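Amidohydrolase (Chromobacterium violaceum, PDB 2YB1) hydrolyses nucleoside 3',5'-bisphosphates to nucleoside 5'-phosphates and orthophosphate, using three manganese ions per subunit. Local coordinates at residues M186-H191 with R270-E275; E218-S223 with D227-F232; L241-G246 with E263-I268. One frame throughout, in Å; residues are numbered along the deposited sequence.

How the interactions relate
All three contacts lie in one part of the fold, around the consecutive sheet strands 186-189, 216-221 and 242-246. The centre of interaction 3 is about 8 Å from the centres of both interaction 1 and interaction 2, which are about 13 Å apart. Interactions 2 and 3 follow each other along the chain, and both are nested inside the loop closed by interaction 1. Interaction 2 sets helix 226-239 against strand 216-221. Interactions 1 and 3 bring the chain beyond strand 242-246 back over the sheet. Backbone bonds also join A243 to R270 and I272. The packing therefore ties the chain after strand 242-246 to strands whose following residues include manganese ligands.

Interaction 1 of 3, residues M186-H191 with R270-E275; sequences MAVIAH and RPIWRE. With MN (manganese (II) ion), chain D.
H191 NE2 binds manganese at 2.1 Å, just past the strand whose residues M186 and V188 pack against I272. H75 and E64 bind the same ion. The H191 imidazole also meets the rings of H75 and Y195. H191 itself does not touch the segment 270-275; M186 and V188 make the contact.

The contact itself is apolar, with no hydrogen bond across it. M186 and V188 lie on the same face of the strand, while A187 turns the other way. I272 faces them from the short, weakly bonded helix 272-275. Its CG1 is anti to the backbone N (chi1 -158°), and the chain stays extended at chi2, which carries CD1 out toward the strand. I272 CD1 meets V188 CG2 at 3.6 Å, the two side chains crossing at a slant.

M186 and I272 approach tip to tip. The methionine is extended through chi2 and bent at chi3 (76°), which turns the terminal methyl toward the isoleucine. M186 CE lies 3.8 Å from I272 CG1. The sulfur also reaches the far end of the same short helix: M186 SD is 3.9 Å from E275 CB. Only the base of that glutamate takes part, and its carboxylate leads away from the strand.

Within the helix, E275 N donates to I272 O at 2.9 Å, so the two residues that M186 touches are linked by one turn. L6 also touches I272, and Y242 covers more of M186. Strand 186-189 bonds to strand 72-79 through M186 with L79 and V188 with V77. Apolar packing along a strand and a metal-binding histidine just beyond it are in keeping with the distorted beta-alpha barrel of the PHP family.

Interaction 2 of 3, residues E218-S223 with D227-F232; sequences EVASGS and DDMHKF
V219 and M229 form the tight part of this contact, where the corner of strand 216-221 meets helix 226-239. Their CA atoms are the nearest pair across the segments, 5.1 Å apart. V219 spreads its two methyls over the helix backbone. V219 CG1, anti to the backbone N (chi1 172°), rests 3.5 Å from M229 O, and CG2 lies near the carbonyl of F232. M229 packs back against the strand, with its CG 3.5 Å from V219 O. The M229 chain then bends at chi3 (51°) and puts M229 CE 3.9 Å from A220 CB. The CB of A220 departs from its backbone away from the helix, yet the methyl still meets that tip. F232 CB comes near E218 O, while the F232 ring leads off to meet the ring of H224.

The other end is looser and wetter. S223 and D228 do not bond directly. One water donates to S223 O at 2.6 Å and to D228 OD2 at 3.0 Å. The same OD2 also accepts from S225 N, in the turn that leads into the helix. D228 thus holds both the turn and the water.

E218 sends its carboxylate to the side of the metal site. OE1 accepts from H191 N and OE2 pairs with H7 ND1, so this residue is a second-shell partner of two manganese ligands.

The contact belongs to the beta-alpha-beta unit made by strand 216-221, helix 226-239 and strand 242-246. No direct hydrogen bond crosses it, and E218 O is buried without a polar partner. This suggests that the helix is held to the strand mainly by carbon groups packed on each other and on backbone carbonyls, with one water bridge at the turn.

Interaction 3 of 3, residues L241-G246 with E263-I268; sequences LYASSG and EDLPPI
The strand residue S245 and the loop residue L265 have the closest CA atoms, 7.6 Å apart, and no direct hydrogen bond joins the strand to the irregular segment 263-268. L265 carries nearly all of the contact. Its CG is anti to the carbonyl carbon (chi1 -71°), and the two methyls are directed onto the strand. A243 and S245 face it from the same side, while S244 points the other way. L265 CD1 lies 3.9 Å from A243 CB. L265 CD2 comes to 3.3 Å from S245 OG, so the hydroxyl is pressed closely against the leucine branch. S244 adds only its carbonyl O, in loose contact with L265 CD2.

The polar need of S245 is met by water. S245 OG hydrogen-bonds to a water at 2.8 Å, and that water donates to E263 O at 2.7 Å. The bridge ties the strand to the start of the segment 263-268 beside the apolar patch.

W273 touches both L265 and S245, and V219 of the neighbouring strand also touches the leucine. Strand 242-246 leads on to the manganese ligands D248 and H250. This is the last sheet strand of a PHP-family barrel, covered on one face by an irregular loop that returns from beyond the metal ligands.

Interaction 1 of 3, residues M186-H191 with R270-E275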
ATOM      1  N   MET A 186      -4.923  -4.615 -12.542  1.00  5.45           N
ATOM      2  CA  MET A 186      -4.920  -3.194 -12.869  1.00  5.71           C
ATOM      3  C   MET A 186      -3.970  -2.457 -11.916  1.00  6.00           C
ATOM      4  O   MET A 186      -3.933  -2.752 -10.718  1.00  5.41           O
ATOM      5  CB  MET A 186      -6.341  -2.619 -12.775  1.00  6.37           C
ATOM      6  CG  MET A 186      -7.276  -3.129 -13.882  1.00  5.92           C
ATOM      7  SD  MET A 186      -8.951  -2.490 -13.723  1.00  6.86           S
ATOM      8  CE  MET A 186      -8.736  -0.792 -14.317  1.00  2.91           C
ATOM      9  N   ALA A 187      -3.173  -1.539 -12.464  1.00  2.95           N
ATOM     10  CA  ALA A 187      -2.269  -0.718 -11.659  1.00  4.18           C
ATOM     11  C   ALA A 187      -2.995   0.545 -11.195  1.00  5.59           C
ATOM     12  O   ALA A 187      -3.841   1.088 -11.920  1.00  4.55           O
ATOM     13  CB  ALA A 187      -1.016  -0.365 -12.441  1.00  4.18           C
ATOM     14  N   VAL A 188      -2.677   0.981  -9.978  1.00  6.35           N
ATOM     15  CA  VAL A 188      -3.377   2.087  -9.326  1.00  6.45           C
ATOM     16  C   VAL A 188      -2.376   2.997  -8.607  1.00  6.26           C
ATOM     17  O   VAL A 188      -1.594   2.527  -7.788  1.00  5.28           O
ATOM     18  CB  VAL A 188      -4.382   1.545  -8.260  1.00  5.60           C
ATOM     19  CG1 VAL A 188      -5.102   2.693  -7.543  1.00  4.14           C
ATOM     20  CG2 VAL A 188      -5.370   0.562  -8.881  1.00  5.38           C
ATOM     21  N   ILE A 189      -2.412   4.299  -8.885  1.00  6.85           N
ATOM     22  CA  ILE A 189      -1.577   5.230  -8.133  1.00  5.67           C
ATOM     23  C   ILE A 189      -2.194   5.383  -6.747  1.00  7.72           C
ATOM     24  O   ILE A 189      -3.353   5.800  -6.608  1.00  6.86           O
ATOM     25  CB  ILE A 189      -1.520   6.611  -8.802  1.00  6.55           C
ATOM     26  CG1 ILE A 189      -0.758   6.530 -10.134  1.00  7.58           C
ATOM     27  CG2 ILE A 189      -0.865   7.627  -7.859  1.00  7.78           C
ATOM     28  CD1 ILE A 189      -0.886   7.786 -10.987  1.00  9.02           C
ATOM     29  N   ALA A 190      -1.419   5.045  -5.720  1.00  4.12           N
ATOM     30  CA  ALA A 190      -1.946   5.025  -4.361  1.00  4.78           C
ATOM     31  C   ALA A 190      -1.837   6.404  -3.708  1.00  3.42           C
ATOM     32  O   ALA A 190      -0.902   7.153  -3.985  1.00  4.63           O
ATOM     33  CB  ALA A 190      -1.213   3.979  -3.521  1.00  4.62           C
ATOM     34  N   HIS A 191      -2.835   6.739  -2.895  1.00  4.43           N
ATOM     35  CA  HIS A 191      -2.817   7.926  -2.040  1.00  6.52           C
ATOM     36  C   HIS A 191      -2.051   9.120  -2.626  1.00  5.95           C
ATOM     37  O   HIS A 191      -1.092   9.612  -2.031  1.00  7.01           O
ATOM     38  CB  HIS A 191      -2.339   7.574  -0.619  1.00  5.68           C
ATOM     39  CG  HIS A 191      -1.006   6.896  -0.577  1.00  7.55           C
ATOM     40  ND1 HIS A 191       0.145   7.486  -1.051  1.00  7.03           N
ATOM     41  CD2 HIS A 191      -0.640   5.678  -0.104  1.00  7.81           C
ATOM     42  CE1 HIS A 191       1.162   6.659  -0.881  1.00  8.39           C
ATOM     43  NE2 HIS A 191       0.711   5.557  -0.307  1.00  7.79           N
ATOM     44  N   ARG A 270     -15.574   6.662 -12.057  1.00  6.90           N
ATOM     45  CA  ARG A 270     -15.854   5.332 -12.563  1.00  5.89           C
ATOM     46  C   ARG A 270     -15.168   4.333 -11.645  1.00  6.36           C
ATOM     47  O   ARG A 270     -13.949   4.200 -11.674  1.00  5.24           O
ATOM     48  CB  ARG A 270     -15.324   5.196 -13.987  1.00  5.56           C
ATOM     49  CG  ARG A 270     -15.955   6.196 -14.944  1.00  7.30           C
ATOM     50  CD  ARG A 270     -15.727   5.809 -16.393  1.00 11.28           C
ATOM     51  NE  ARG A 270     -14.335   5.934 -16.805  1.00 12.97           N
ATOM     52  CZ  ARG A 270     -13.868   5.492 -17.971  1.00 17.74           C
ATOM     53  NH1 ARG A 270     -14.693   4.888 -18.817  1.00 19.49           N
ATOM     54  NH2 ARG A 270     -12.582   5.636 -18.287  1.00 18.22           N
ATOM     55  N   PRO A 271     -15.954   3.612 -10.826  1.00  6.77           N
ATOM     56  CA  PRO A 271     -15.344   2.785  -9.773  1.00  6.50           C
ATOM     57  C   PRO A 271     -14.524   1.640 -10.349  1.00  7.50           C
ATOM     58  O   PRO A 271     -14.999   0.906 -11.215  1.00  5.91           O
ATOM     59  CB  PRO A 271     -16.554   2.223  -9.012  1.00  6.47           C
ATOM     60  CG  PRO A 271     -17.699   3.116  -9.377  1.00  8.77           C
ATOM     61  CD  PRO A 271     -17.424   3.570 -10.793  1.00  6.44           C
ATOM     62  N   ILE A 272     -13.307   1.471  -9.851  1.00  7.93           N
ATOM     63  CA  ILE A 272     -12.423   0.450 -10.396  1.00  7.72           C
ATOM     64  C   ILE A 272     -12.953  -0.981 -10.176  1.00  6.01           C
ATOM     65  O   ILE A 272     -12.676  -1.879 -10.983  1.00  3.68           O
ATOM     66  CB  ILE A 272     -10.991   0.588  -9.839  1.00  5.55           C
ATOM     67  CG1 ILE A 272      -9.987  -0.080 -10.784  1.00  4.04           C
ATOM     68  CG2 ILE A 272     -10.918   0.049  -8.400  1.00  4.81           C
ATOM     69  CD1 ILE A 272      -8.535   0.292 -10.511  1.00  4.90           C
ATOM     70  N   TRP A 273     -13.717  -1.201  -9.103  1.00  5.60           N
ATOM     71  CA  TRP A 273     -14.211  -2.556  -8.819  1.00  5.03           C
ATOM     72  C   TRP A 273     -15.151  -3.107  -9.894  1.00  6.39           C
ATOM     73  O   TRP A 273     -15.213  -4.324 -10.124  1.00  6.24           O
ATOM     74  CB  TRP A 273     -14.829  -2.680  -7.417  1.00  4.45           C
ATOM     75  CG  TRP A 273     -15.810  -1.628  -7.041  1.00  6.98           C
ATOM     76  CD1 TRP A 273     -17.160  -1.652  -7.234  1.00  9.04           C
ATOM     77  CD2 TRP A 273     -15.522  -0.397  -6.360  1.00  7.16           C
ATOM     78  NE1 TRP A 273     -17.730  -0.505  -6.727  1.00 10.64           N
ATOM     79  CE2 TRP A 273     -16.743   0.280  -6.187  1.00  9.28           C
ATOM     80  CE3 TRP A 273     -14.346   0.202  -5.900  1.00  6.52           C
ATOM     81  CZ2 TRP A 273     -16.826   1.526  -5.558  1.00 10.47           C
ATOM     82  CZ3 TRP A 273     -14.428   1.445  -5.283  1.00  7.50           C
ATOM     83  CH2 TRP A 273     -15.658   2.084  -5.107  1.00  8.36           C
ATOM     84  N   ARG A 274     -15.869  -2.220 -10.568  1.00  6.03           N
ATOM     85  CA  ARG A 274     -16.714  -2.657 -11.674  1.00  9.70           C
ATOM     86  C   ARG A 274     -15.890  -3.268 -12.819  1.00  7.67           C
ATOM     87  O   ARG A 274     -16.380  -4.127 -13.559  1.00  8.28           O
ATOM     88  CB  ARG A 274     -17.579  -1.504 -12.177  1.00 14.55           C
ATOM     89  CG  ARG A 274     -18.520  -0.966 -11.108  1.00 23.21           C
ATOM     90  CD  ARG A 274     -19.409   0.138 -11.650  1.00 29.65           C
ATOM     91  NE  ARG A 274     -20.208   0.770 -10.600  1.00 34.72           N
ATOM     92  CZ  ARG A 274     -20.835   1.937 -10.742  1.00 40.12           C
ATOM     93  NH1 ARG A 274     -20.751   2.604 -11.891  1.00 41.73           N
ATOM     94  NH2 ARG A 274     -21.538   2.445  -9.735  1.00 41.14           N
ATOM     95  N   GLU A 275     -14.648  -2.818 -12.959  1.00  5.27           N
ATOM     96  CA  GLU A 275     -13.750  -3.313 -14.013  1.00  7.43           C
ATOM     97  C   GLU A 275     -12.951  -4.557 -13.597  1.00  7.19           C
ATOM     98  O   GLU A 275     -12.308  -5.206 -14.422  1.00  7.40           O
ATOM     99  CB  GLU A 275     -12.776  -2.202 -14.425  1.00  7.51           C
ATOM    100  CG  GLU A 275     -13.461  -0.860 -14.751  1.00  8.02           C
ATOM    101  CD  GLU A 275     -14.614  -1.020 -15.732  1.00  8.79           C
ATOM    102  OE1 GLU A 275     -14.506  -1.868 -16.645  1.00  7.91           O
ATOM    103  OE2 GLU A 275     -15.631  -0.307 -15.578  1.00  8.02           O
TER
HETATM  104 MN    MN D1291       1.588   3.697   0.280  1.00 10.70          MN

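Interaction 2 of 3, residues E218-S223 with D227-F232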
ATOM      1  N   GLU A 218      -6.226   6.134  -6.642  1.00  5.63           N
ATOM      2  CA  GLU A 218      -7.025   6.187  -5.428  1.00  4.73           C
ATOM      3  C   GLU A 218      -7.633   7.571  -5.276  1.00  5.18           C
ATOM      4  O   GLU A 218      -6.939   8.580  -5.296  1.00  5.92           O
ATOM      5  CB  GLU A 218      -6.189   5.804  -4.200  1.00  3.88           C
ATOM      6  CG  GLU A 218      -5.896   4.320  -4.158  1.00  3.71           C
ATOM      7  CD  GLU A 218      -5.105   3.882  -2.941  1.00  3.38           C
ATOM      8  OE1 GLU A 218      -4.589   4.748  -2.199  1.00  2.11           O
ATOM      9  OE2 GLU A 218      -4.998   2.660  -2.743  1.00  4.58           O
ATOM     10  N   VAL A 219      -8.948   7.593  -5.144  1.00  5.54           N
ATOM     11  CA  VAL A 219      -9.711   8.806  -4.902  1.00  4.79           C
ATOM     12  C   VAL A 219     -10.146   8.818  -3.442  1.00  5.73           C
ATOM     13  O   VAL A 219      -9.892   9.778  -2.718  1.00  6.44           O
ATOM     14  CB  VAL A 219     -10.898   8.930  -5.871  1.00  5.62           C
ATOM     15  CG1 VAL A 219     -11.790  10.104  -5.473  1.00  4.76           C
ATOM     16  CG2 VAL A 219     -10.367   9.112  -7.285  1.00  7.38           C
ATOM     17  N   ALA A 220     -10.863   7.780  -3.024  1.00  4.82           N
ATOM     18  CA  ALA A 220     -11.180   7.642  -1.613  1.00  7.24           C
ATOM     19  C   ALA A 220     -10.005   6.920  -0.947  1.00  9.57           C
ATOM     20  O   ALA A 220      -9.625   5.829  -1.355  1.00 10.87           O
ATOM     21  CB  ALA A 220     -12.480   6.887  -1.423  1.00  6.04           C
ATOM     22  N   SER A 221      -9.393   7.563   0.038  1.00  8.84           N
ATOM     23  CA  SER A 221      -8.240   6.981   0.715  1.00  9.60           C
ATOM     24  C   SER A 221      -8.193   7.461   2.161  1.00 12.13           C
ATOM     25  O   SER A 221      -8.523   8.615   2.458  1.00  9.19           O
ATOM     26  CB  SER A 221      -6.952   7.340  -0.040  1.00 10.37           C
ATOM     27  OG  SER A 221      -5.805   7.183   0.768  1.00 12.73           O
ATOM     28  N   GLY A 222      -7.800   6.566   3.064  1.00 14.07           N
ATOM     29  CA  GLY A 222      -7.676   6.917   4.462  1.00 15.34           C
ATOM     30  C   GLY A 222      -6.727   8.080   4.634  1.00 17.60           C
ATOM     31  O   GLY A 222      -6.792   8.794   5.636  1.00 18.09           O
ATOM     32  N   SER A 223      -5.862   8.277   3.641  1.00 19.66           N
ATOM     33  CA  SER A 223      -4.873   9.358   3.641  1.00 23.14           C
ATOM     34  C   SER A 223      -5.367  10.661   2.993  1.00 22.87           C
ATOM     35  O   SER A 223      -4.597  11.613   2.865  1.00 26.24           O
ATOM     36  CB  SER A 223      -3.585   8.916   2.925  1.00 26.25           C
ATOM     37  OG  SER A 223      -3.010   7.760   3.520  1.00 29.38           O
ATOM     38  N   ASP A 227     -11.206  17.474   0.312  1.00 13.13           N
ATOM     39  CA  ASP A 227     -10.653  18.268  -0.791  1.00 16.35           C
ATOM     40  C   ASP A 227      -9.779  17.409  -1.696  1.00 12.02           C
ATOM     41  O   ASP A 227      -9.806  17.572  -2.916  1.00 10.01           O
ATOM     42  CB  ASP A 227      -9.850  19.477  -0.299  1.00 22.45           C
ATOM     43  CG  ASP A 227     -10.737  20.594   0.230  1.00 28.80           C
ATOM     44  OD1 ASP A 227     -11.955  20.572  -0.054  1.00 30.06           O
ATOM     45  OD2 ASP A 227     -10.212  21.495   0.923  1.00 30.80           O
ATOM     46  N   ASP A 228      -8.996  16.512  -1.094  1.00  9.42           N
ATOM     47  CA  ASP A 228      -8.180  15.576  -1.877  1.00  9.29           C
ATOM     48  C   ASP A 228      -9.072  14.724  -2.768  1.00  7.87           C
ATOM     49  O   ASP A 228      -8.777  14.532  -3.944  1.00  7.57           O
ATOM     50  CB  ASP A 228      -7.342  14.648  -0.985  1.00 10.68           C
ATOM     51  CG  ASP A 228      -6.175  15.360  -0.295  1.00 15.13           C
ATOM     52  OD1 ASP A 228      -5.614  16.323  -0.856  1.00 15.37           O
ATOM     53  OD2 ASP A 228      -5.814  14.943   0.825  1.00 13.53           O
ATOM     54  N   MET A 229     -10.159  14.189  -2.205  1.00  8.16           N
ATOM     55  CA  MET A 229     -11.055  13.336  -2.979  1.00  8.76           C
ATOM     56  C   MET A 229     -11.592  14.090  -4.175  1.00  9.80           C
ATOM     57  O   MET A 229     -11.629  13.564  -5.284  1.00  7.99           O
ATOM     58  CB  MET A 229     -12.238  12.853  -2.143  1.00  8.49           C
ATOM     59  CG  MET A 229     -11.863  12.044  -0.919  1.00 11.26           C
ATOM     60  SD  MET A 229     -13.343  11.274  -0.233  1.00 27.28           S
ATOM     61  CE  MET A 229     -13.995  10.498  -1.698  1.00  4.71           C
ATOM     62  N   HIS A 230     -12.036  15.322  -3.940  1.00  9.15           N
ATOM     63  CA  HIS A 230     -12.556  16.157  -5.019  1.00 12.51           C
ATOM     64  C   HIS A 230     -11.502  16.383  -6.108  1.00 10.64           C
ATOM     65  O   HIS A 230     -11.767  16.217  -7.297  1.00 10.25           O
ATOM     66  CB  HIS A 230     -13.036  17.497  -4.443  1.00 17.53           C
ATOM     67  CG  HIS A 230     -13.461  18.491  -5.480  1.00 22.52           C
ATOM     68  ND1 HIS A 230     -14.737  18.525  -6.002  1.00 24.84           N
ATOM     69  CD2 HIS A 230     -12.782  19.494  -6.084  1.00 24.07           C
ATOM     70  CE1 HIS A 230     -14.825  19.504  -6.884  1.00 24.02           C
ATOM     71  NE2 HIS A 230     -13.653  20.110  -6.951  1.00 25.13           N
ATOM     72  N   LYS A 231     -10.304  16.767  -5.690  1.00 11.00           N
ATOM     73  CA  LYS A 231      -9.227  17.101  -6.614  1.00 11.56           C
ATOM     74  C   LYS A 231      -8.781  15.892  -7.439  1.00  8.89           C
ATOM     75  O   LYS A 231      -8.628  15.975  -8.651  1.00  6.95           O
ATOM     76  CB  LYS A 231      -8.051  17.686  -5.834  1.00 16.47           C
ATOM     77  CG  LYS A 231      -6.908  18.130  -6.691  1.00 20.81           C
ATOM     78  CD  LYS A 231      -5.888  18.884  -5.858  1.00 24.68           C
ATOM     79  CE  LYS A 231      -5.263  18.003  -4.805  1.00 26.33           C
ATOM     80  NZ  LYS A 231      -4.251  18.784  -4.030  1.00 28.17           N
ATOM     81  N   PHE A 232      -8.596  14.752  -6.790  1.00  8.36           N
ATOM     82  CA  PHE A 232      -8.158  13.565  -7.528  1.00  7.18           C
ATOM     83  C   PHE A 232      -9.264  12.900  -8.371  1.00  6.69           C
ATOM     84  O   PHE A 232      -8.975  12.296  -9.416  1.00  4.32           O
ATOM     85  CB  PHE A 232      -7.372  12.616  -6.610  1.00  7.65           C
ATOM     86  CG  PHE A 232      -6.105  13.235  -6.117  1.00  9.14           C
ATOM     87  CD1 PHE A 232      -5.037  13.415  -6.983  1.00  9.93           C
ATOM     88  CD2 PHE A 232      -6.005  13.727  -4.824  1.00 10.78           C
ATOM     89  CE1 PHE A 232      -3.874  14.035  -6.556  1.00 10.91           C
ATOM     90  CE2 PHE A 232      -4.844  14.339  -4.385  1.00  9.99           C
ATOM     91  CZ  PHE A 232      -3.778  14.500  -5.253  1.00  8.74           C
TER
HETATM   92  O   HOH W   1      -3.354  13.595   1.822  1.00 22.06           O

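Interaction 3 of 3, residues L241-G246 with E263-I268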
ATOM      1  N   LEU A 241      -9.115   7.763 -15.919  1.00  7.01           N
ATOM      2  CA  LEU A 241      -8.688   6.767 -14.923  1.00  6.92           C
ATOM      3  C   LEU A 241      -9.865   6.270 -14.088  1.00  5.68           C
ATOM      4  O   LEU A 241     -10.781   7.037 -13.765  1.00  6.58           O
ATOM      5  CB  LEU A 241      -7.633   7.362 -13.992  1.00  7.03           C
ATOM      6  CG  LEU A 241      -6.293   7.758 -14.616  1.00  7.86           C
ATOM      7  CD1 LEU A 241      -5.427   8.482 -13.596  1.00  9.62           C
ATOM      8  CD2 LEU A 241      -5.588   6.518 -15.149  1.00  6.36           C
ATOM      9  N   TYR A 242      -9.821   4.992 -13.723  1.00  5.08           N
ATOM     10  CA  TYR A 242     -10.799   4.397 -12.814  1.00  5.95           C
ATOM     11  C   TYR A 242     -10.433   4.696 -11.363  1.00  6.76           C
ATOM     12  O   TYR A 242      -9.254   4.733 -11.008  1.00  8.80           O
ATOM     13  CB  TYR A 242     -10.880   2.878 -13.045  1.00  4.93           C
ATOM     14  CG  TYR A 242     -11.415   2.573 -14.426  1.00  4.84           C
ATOM     15  CD1 TYR A 242     -12.778   2.620 -14.682  1.00  5.90           C
ATOM     16  CD2 TYR A 242     -10.555   2.287 -15.482  1.00  6.09           C
ATOM     17  CE1 TYR A 242     -13.276   2.375 -15.950  1.00  5.34           C
ATOM     18  CE2 TYR A 242     -11.044   2.033 -16.763  1.00  7.69           C
ATOM     19  CZ  TYR A 242     -12.410   2.080 -16.985  1.00  6.92           C
ATOM     20  OH  TYR A 242     -12.928   1.836 -18.244  1.00  9.47           O
ATOM     21  N   ALA A 243     -11.450   4.901 -10.530  1.00  6.77           N
ATOM     22  CA  ALA A 243     -11.230   5.342  -9.151  1.00  7.12           C
ATOM     23  C   ALA A 243     -11.212   4.167  -8.204  1.00  6.57           C
ATOM     24  O   ALA A 243     -12.086   3.303  -8.247  1.00  5.55           O
ATOM     25  CB  ALA A 243     -12.302   6.340  -8.722  1.00  5.38           C
ATOM     26  N   SER A 244     -10.215   4.155  -7.329  1.00  7.75           N
ATOM     27  CA  SER A 244     -10.113   3.130  -6.316  1.00  6.33           C
ATOM     28  C   SER A 244     -10.353   3.764  -4.952  1.00  6.64           C
ATOM     29  O   SER A 244     -10.262   4.990  -4.801  1.00  3.29           O
ATOM     30  CB  SER A 244      -8.745   2.475  -6.348  1.00  4.74           C
ATOM     31  OG  SER A 244      -8.781   1.310  -5.563  1.00  5.26           O
ATOM     32  N   SER A 245     -10.724   2.922  -3.986  1.00  4.37           N
ATOM     33  CA  SER A 245     -10.970   3.339  -2.617  1.00  3.59           C
ATOM     34  C   SER A 245     -10.256   2.376  -1.649  1.00  4.51           C
ATOM     35  O   SER A 245     -10.347   1.151  -1.795  1.00  3.19           O
ATOM     36  CB  SER A 245     -12.479   3.324  -2.354  1.00  5.34           C
ATOM     37  OG  SER A 245     -13.194   3.983  -3.399  1.00  5.92           O
ATOM     38  N   GLY A 246      -9.522   2.911  -0.683  1.00  5.04           N
ATOM     39  CA  GLY A 246      -9.010   2.049   0.367  1.00  9.14           C
ATOM     40  C   GLY A 246      -8.650   2.802   1.631  1.00 10.39           C
ATOM     41  O   GLY A 246      -8.239   3.956   1.575  1.00 10.67           O
ATOM     42  N   GLU A 263     -14.962   6.105   2.271  1.00 10.29           N
ATOM     43  CA  GLU A 263     -15.871   7.179   1.882  1.00 11.33           C
ATOM     44  C   GLU A 263     -16.445   6.904   0.497  1.00  8.96           C
ATOM     45  O   GLU A 263     -15.723   6.466  -0.394  1.00  7.19           O
ATOM     46  CB  GLU A 263     -15.105   8.507   1.828  1.00 18.25           C
ATOM     47  CG  GLU A 263     -14.606   8.996   3.179  1.00 24.05           C
ATOM     48  CD  GLU A 263     -15.749   9.187   4.161  1.00 29.45           C
ATOM     49  OE1 GLU A 263     -16.770   9.793   3.767  1.00 28.39           O
ATOM     50  OE2 GLU A 263     -15.637   8.711   5.312  1.00 33.42           O
ATOM     51  N   ASP A 264     -17.737   7.179   0.320  1.00  7.75           N
ATOM     52  CA  ASP A 264     -18.391   7.066  -0.979  1.00  8.63           C
ATOM     53  C   ASP A 264     -17.638   7.885  -2.032  1.00  8.17           C
ATOM     54  O   ASP A 264     -17.331   9.054  -1.810  1.00  6.93           O
ATOM     55  CB  ASP A 264     -19.830   7.596  -0.909  1.00 10.93           C
ATOM     56  CG  ASP A 264     -20.751   6.720  -0.090  1.00 12.74           C
ATOM     57  OD1 ASP A 264     -20.407   5.551   0.194  1.00 10.09           O
ATOM     58  OD2 ASP A 264     -21.847   7.209   0.255  1.00 14.06           O
ATOM     59  N   LEU A 265     -17.361   7.273  -3.178  1.00  9.79           N
ATOM     60  CA  LEU A 265     -16.744   7.985  -4.296  1.00 10.58           C
ATOM     61  C   LEU A 265     -17.654   9.104  -4.812  1.00  9.67           C
ATOM     62  O   LEU A 265     -18.870   8.953  -4.843  1.00  7.39           O
ATOM     63  CB  LEU A 265     -16.432   7.029  -5.450  1.00  7.98           C
ATOM     64  CG  LEU A 265     -15.304   6.013  -5.278  1.00  7.56           C
ATOM     65  CD1 LEU A 265     -15.274   5.091  -6.490  1.00  5.67           C
ATOM     66  CD2 LEU A 265     -13.958   6.704  -5.077  1.00  4.49           C
ATOM     67  N   PRO A 266     -17.059  10.237  -5.207  1.00  9.30           N
ATOM     68  CA  PRO A 266     -17.828  11.292  -5.879  1.00 10.89           C
ATOM     69  C   PRO A 266     -18.567  10.715  -7.084  1.00  6.80           C
ATOM     70  O   PRO A 266     -18.073   9.768  -7.699  1.00  3.34           O
ATOM     71  CB  PRO A 266     -16.738  12.271  -6.342  1.00 10.86           C
ATOM     72  CG  PRO A 266     -15.611  12.066  -5.371  1.00  9.18           C
ATOM     73  CD  PRO A 266     -15.636  10.595  -5.049  1.00  8.30           C
ATOM     74  N   PRO A 267     -19.755  11.258  -7.406  1.00  7.78           N
ATOM     75  CA  PRO A 267     -20.523  10.722  -8.542  1.00  6.09           C
ATOM     76  C   PRO A 267     -19.773  10.660  -9.881  1.00  7.12           C
ATOM     77  O   PRO A 267     -20.062   9.738 -10.654  1.00  7.94           O
ATOM     78  CB  PRO A 267     -21.727  11.665  -8.626  1.00  6.41           C
ATOM     79  CG  PRO A 267     -21.941  12.112  -7.205  1.00  6.39           C
ATOM     80  CD  PRO A 267     -20.529  12.250  -6.635  1.00  6.52           C
ATOM     81  N   ILE A 268     -18.835  11.578 -10.142  1.00  6.32           N
ATOM     82  CA  ILE A 268     -18.086  11.600 -11.414  1.00  5.02           C
ATOM     83  C   ILE A 268     -17.224  10.350 -11.651  1.00  6.94           C
ATOM     84  O   ILE A 268     -16.938   9.982 -12.792  1.00  6.70           O
ATOM     85  CB  ILE A 268     -17.187  12.862 -11.524  1.00  6.57           C
ATOM     86  CG1 ILE A 268     -16.754  13.129 -12.976  1.00  7.68           C
ATOM     87  CG2 ILE A 268     -15.967  12.741 -10.598  1.00  5.36           C
ATOM     88  CD1 ILE A 268     -17.913  13.374 -13.975  1.00  7.18           C
TER
HETATM   89  O   HOH W   2     -15.433   4.141  -1.756  1.00  3.05           O